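Local coordinates for protein mevalonate diphosphate decarboxylase (PDB 3LTO) that probably catalyses the ATP-dependent decarboxylation of mevalonate diphosphate, a lyase step of lipid biosynthesis, at residues Gln6-Ile11 with Ser33-Asn38. Residues are numbered along the deposited sequence; the frame is centred on the assembly and turned at random.
Sequences QAPANI and SYTLSN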
# COMPACT_ATOMS: atom_id res chain seq x y z
N GLN A 6 -24.40 8.04 2.79
CA GLN A 6 -23.78 9.32 3.11
C GLN A 6 -22.33 9.11 3.50
O GLN A 6 -21.92 8.02 3.87
CB GLN A 6 -24.55 10.00 4.25
CG GLN A 6 -26.01 10.25 3.93
CD GLN A 6 -26.74 10.99 5.04
OE1 GLN A 6 -26.80 10.53 6.17
NE2 GLN A 6 -27.30 12.15 4.71
N ALA A 7 -21.54 10.17 3.41
CA ALA A 7 -20.14 10.11 3.77
C ALA A 7 -19.74 11.49 4.26
O ALA A 7 -20.29 12.50 3.83
CB ALA A 7 -19.30 9.71 2.57
N PRO A 8 -18.79 11.53 5.19
CA PRO A 8 -18.32 12.80 5.75
C PRO A 8 -17.17 13.42 4.97
O PRO A 8 -16.45 12.74 4.25
CB PRO A 8 -17.90 12.41 7.16
CG PRO A 8 -17.31 11.05 6.94
CD PRO A 8 -18.27 10.39 5.96
N ALA A 9 -17.01 14.73 5.10
CA ALA A 9 -15.91 15.41 4.44
C ALA A 9 -14.74 15.26 5.40
O ALA A 9 -14.91 14.81 6.54
CB ALA A 9 -16.23 16.87 4.24
N ASN A 10 -13.55 15.61 4.95
CA ASN A 10 -12.40 15.52 5.83
C ASN A 10 -11.45 16.63 5.45
O ASN A 10 -11.46 17.09 4.30
CB ASN A 10 -11.73 14.14 5.71
CG ASN A 10 -10.88 13.99 4.46
OD1 ASN A 10 -9.82 14.61 4.33
ND2 ASN A 10 -11.35 13.16 3.52
N ILE A 11 -10.67 17.10 6.42
CA ILE A 11 -9.72 18.18 6.21
C ILE A 11 -8.29 17.74 6.54
O ILE A 11 -7.99 17.32 7.67
CB ILE A 11 -10.08 19.40 7.08
CG1 ILE A 11 -9.08 20.53 6.84
CG2 ILE A 11 -10.09 19.01 8.55
CD1 ILE A 11 -9.12 21.09 5.44
N SER A 33 -5.66 13.59 7.78
CA SER A 33 -6.81 14.47 7.84
C SER A 33 -7.75 14.20 9.01
O SER A 33 -7.73 13.12 9.60
CB SER A 33 -7.60 14.38 6.53
OG SER A 33 -8.08 13.06 6.33
N TYR A 34 -8.55 15.21 9.34
CA TYR A 34 -9.52 15.10 10.41
C TYR A 34 -10.87 14.85 9.73
O TYR A 34 -11.20 15.52 8.75
CB TYR A 34 -9.60 16.40 11.20
CG TYR A 34 -10.55 16.32 12.38
CD1 TYR A 34 -10.34 15.40 13.41
CD2 TYR A 34 -11.67 17.14 12.46
CE1 TYR A 34 -11.22 15.29 14.48
CE2 TYR A 34 -12.56 17.04 13.53
CZ TYR A 34 -12.33 16.12 14.53
OH TYR A 34 -13.21 16.00 15.58
N THR A 35 -11.63 13.89 10.23
CA THR A 35 -12.92 13.60 9.62
C THR A 35 -13.99 14.53 10.19
O THR A 35 -14.26 14.52 11.38
CB THR A 35 -13.30 12.11 9.84
OG1 THR A 35 -12.23 11.27 9.38
CG2 THR A 35 -14.56 11.75 9.04
N LEU A 36 -14.58 15.36 9.33
CA LEU A 36 -15.61 16.31 9.74
C LEU A 36 -16.98 15.64 9.67
O LEU A 36 -17.76 15.88 8.74
CB LEU A 36 -15.55 17.54 8.83
CG LEU A 36 -14.21 18.28 8.86
CD1 LEU A 36 -14.11 19.25 7.70
CD2 LEU A 36 -14.06 19.00 10.19
N SER A 37 -17.26 14.82 10.66
CA SER A 37 -18.51 14.07 10.73
C SER A 37 -19.83 14.83 10.59
O SER A 37 -20.86 14.23 10.30
CB SER A 37 -18.53 13.23 12.01
OG SER A 37 -17.54 12.21 11.93
N ASN A 38 -19.81 16.14 10.78
CA ASN A 38 -21.04 16.92 10.66
C ASN A 38 -21.33 17.38 9.23
O ASN A 38 -22.48 17.60 8.87
CB ASN A 38 -20.99 18.12 11.61
CG ASN A 38 -20.93 17.69 13.07
OD1 ASN A 38 -21.92 17.21 13.63
ND2 ASN A 38 -19.76 17.84 13.69
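P8 meets T35 where two antiparallel strands of the N-terminal domain's mixed sheet lie together: P8 CG sits 3.5 Å from T35 CG2. A single chi1 of -53° puts that methyl anti to the backbone N, against the proline, and OG1 beside the N, where it bonds to Y155 O. One residue on, A9 O accepts L36 N at 2.9 Å, a bond bent to 144° at the hydrogen. N10 faces T35 as a non-hydrogen-bonded pair, its CA 3.2 Å from Y34 O in a CA-H...O contact. Its chi1 of 77° sets the amide beside S33, while ND2 gives its protons to S149 O and S153 OG. At I11 the pairing is reciprocal: I11 N bonds to Y34 O at 2.9 Å and Y34 N to I11 O at 2.7 Å. On the face carrying A9, I11, Y34 and L36, I11 CG2 packs 3.8 Å from Y34 CB, and L36 CD1 lies against I11 CB. After L36, the centre of an inverse gamma turn, the chain bends away from the pairing. Main-chain bonds and apolar contacts thus join the strands, while the N10 side chain, about 5 Å from a bound sulfate probably from the crystallisation liquor, may border an anion-binding pocket.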